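Local coordinates for CRISPR-associated protein,CRISPR-associated endonuclease Cas9 (Corynebacterium diphtheriae, PDB 6JOO) that uses a guide RNA to recognise and cut invading double-stranded DNA in CRISPR adaptive immunity, here an engineered fusion bound to sgRNA and target DNA, at residues 672-676 against 705-711. Residues are numbered along the deposited sequence; the frame is centred on the assembly and turned at random.
Sequences LSSQL and LPANPER
Leu676 and Leu705 form a single antiparallel bridge, a hydrogen-bonded pair in which Leu676 N donates to Leu705 O (2.8 Å) and Leu705 N donates to Leu676 O, and the two loops then run on past each other to a further backbone bond from Asn708 N to Ser673 O (3.1 Å). Beside the bridge the two leucine side chains lie next to one another and point the same way, CB to CB at 4.0 Å, and both reach Leu693 of helix 687-694. Arg711 ties the loops together. Its chain runs back along 705-711 from CB to CD, and the bend at chi3 (-95°) turns the guanidinium edge-on to the carbonyls of 672-676: NH1 donates to Leu672 O, and NH2 to Ser674 O (3.1 Å, 161° at the hydrogen), each acceptor lying close to the guanidinium plane. Asn708 CB lies over one face of the group and Leu705 CD1 over the opposite one, each offset toward the rim. Leu672 CD2 packs on Arg711 CB at 3.7 Å. Ser673 CB rests near Pro709 CA, while its OG bonds to Ala722 O. In the Cas9 beta-hairpin domain, the buried Arg711 side chain, which also touches Glu696, thus bonds to two backbone carbonyls of 672-676, an arrangement that fixes the guanidinium's orientation and would probably offset part of its charge through the carbonyl dipoles.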
loop_
_atom_site.group_PDB
_atom_site.type_symbol
_atom_site.label_atom_id
_atom_site.label_comp_id
_atom_site.label_asym_id
_atom_site.label_seq_id
_atom_site.Cartn_x
_atom_site.Cartn_y
_atom_site.Cartn_z
ATOM N N LEU A 672 18.892 -40.352 -2.243
ATOM C CA LEU A 672 18.453 -40.607 -3.611
ATOM C C LEU A 672 18.092 -42.073 -3.826
ATOM O O LEU A 672 17.218 -42.382 -4.644
ATOM C CB LEU A 672 19.545 -40.171 -4.590
ATOM C CG LEU A 672 19.197 -39.964 -6.066
ATOM C CD1 LEU A 672 20.189 -39.002 -6.676
ATOM C CD2 LEU A 672 19.204 -41.270 -6.847
ATOM N N SER A 673 18.744 -42.984 -3.103
ATOM C CA SER A 673 18.503 -44.412 -3.272
ATOM C C SER A 673 17.163 -44.863 -2.712
ATOM O O SER A 673 16.831 -46.048 -2.838
ATOM C CB SER A 673 19.632 -45.206 -2.615
ATOM O OG SER A 673 19.795 -44.829 -1.259
ATOM N N SER A 674 16.391 -43.968 -2.107
ATOM C CA SER A 674 15.130 -44.343 -1.490
ATOM C C SER A 674 14.052 -44.574 -2.545
ATOM O O SER A 674 14.151 -44.119 -3.688
ATOM C CB SER A 674 14.681 -43.263 -0.505
ATOM O OG SER A 674 13.390 -43.539 0.010
ATOM N N GLN A 675 13.012 -45.302 -2.147
ATOM C CA GLN A 675 11.865 -45.510 -3.019
ATOM C C GLN A 675 11.055 -44.223 -3.111
ATOM O O GLN A 675 10.800 -43.566 -2.097
ATOM C CB GLN A 675 10.999 -46.652 -2.492
ATOM C CG GLN A 675 9.836 -47.023 -3.395
ATOM C CD GLN A 675 9.029 -48.188 -2.859
ATOM O OE1 GLN A 675 9.078 -48.498 -1.668
ATOM N NE2 GLN A 675 8.281 -48.844 -3.739
ATOM N N LEU A 676 10.654 -43.856 -4.326
ATOM C CA LEU A 676 9.980 -42.584 -4.574
ATOM C C LEU A 676 8.695 -42.840 -5.347
ATOM O O LEU A 676 8.740 -43.211 -6.525
ATOM C CB LEU A 676 10.892 -41.629 -5.342
ATOM C CG LEU A 676 12.267 -41.363 -4.729
ATOM C CD1 LEU A 676 13.150 -40.629 -5.726
ATOM C CD2 LEU A 676 12.144 -40.570 -3.435
ATOM N N LEU A 705 9.288 -44.294 -8.712
ATOM C CA LEU A 705 10.616 -44.869 -8.780
ATOM C C LEU A 705 10.805 -45.874 -7.661
ATOM O O LEU A 705 10.556 -45.548 -6.493
ATOM C CB LEU A 705 11.688 -43.778 -8.677
ATOM C CG LEU A 705 12.036 -43.015 -9.953
ATOM C CD1 LEU A 705 12.983 -41.876 -9.624
ATOM C CD2 LEU A 705 12.658 -43.949 -10.974
ATOM N N PRO A 706 11.230 -47.093 -7.972
ATOM C CA PRO A 706 11.573 -48.043 -6.914
ATOM C C PRO A 706 12.904 -47.684 -6.271
ATOM O O PRO A 706 13.711 -46.932 -6.822
ATOM C CB PRO A 706 11.654 -49.380 -7.655
ATOM C CG PRO A 706 12.063 -48.995 -9.041
ATOM C CD PRO A 706 11.399 -47.672 -9.316
ATOM N N ALA A 707 13.118 -48.232 -5.076
ATOM C CA ALA A 707 14.382 -48.028 -4.382
ATOM C C ALA A 707 15.530 -48.582 -5.215
ATOM O O ALA A 707 15.459 -49.695 -5.739
ATOM C CB ALA A 707 14.351 -48.697 -3.009
ATOM N N ASN A 708 16.591 -47.795 -5.340
ATOM C CA ASN A 708 17.692 -48.182 -6.211
ATOM C C ASN A 708 19.000 -47.588 -5.702
ATOM O O ASN A 708 19.208 -46.372 -5.793
ATOM C CB ASN A 708 17.406 -47.732 -7.648
ATOM C CG ASN A 708 18.329 -48.378 -8.666
ATOM O OD1 ASN A 708 19.542 -48.447 -8.472
ATOM N ND2 ASN A 708 17.753 -48.856 -9.763
ATOM N N PRO A 709 19.908 -48.409 -5.163
ATOM C CA PRO A 709 21.196 -47.879 -4.691
ATOM C C PRO A 709 22.163 -47.528 -5.808
ATOM O O PRO A 709 23.292 -47.116 -5.516
ATOM C CB PRO A 709 21.743 -49.026 -3.833
ATOM C CG PRO A 709 21.182 -50.247 -4.477
ATOM C CD PRO A 709 19.799 -49.863 -4.947
ATOM N N GLU A 710 21.764 -47.680 -7.072
ATOM C CA GLU A 710 22.634 -47.399 -8.206
ATOM C C GLU A 710 22.018 -46.388 -9.168
ATOM O O GLU A 710 22.419 -46.325 -10.334
ATOM C CB GLU A 710 22.981 -48.695 -8.945
ATOM N N ARG A 711 21.051 -45.599 -8.706
ATOM C CA ARG A 711 20.457 -44.563 -9.540
ATOM C C ARG A 711 21.348 -43.328 -9.569
ATOM O O ARG A 711 21.898 -42.913 -8.544
ATOM C CB ARG A 711 19.061 -44.191 -9.036
ATOM C CG ARG A 711 17.930 -44.757 -9.884
ATOM C CD ARG A 711 16.620 -44.005 -9.675
ATOM N NE ARG A 711 15.759 -44.635 -8.676
ATOM C CZ ARG A 711 15.725 -44.290 -7.393
ATOM N NH1 ARG A 711 16.509 -43.318 -6.946
ATOM N NH2 ARG A 711 14.907 -44.916 -6.558
#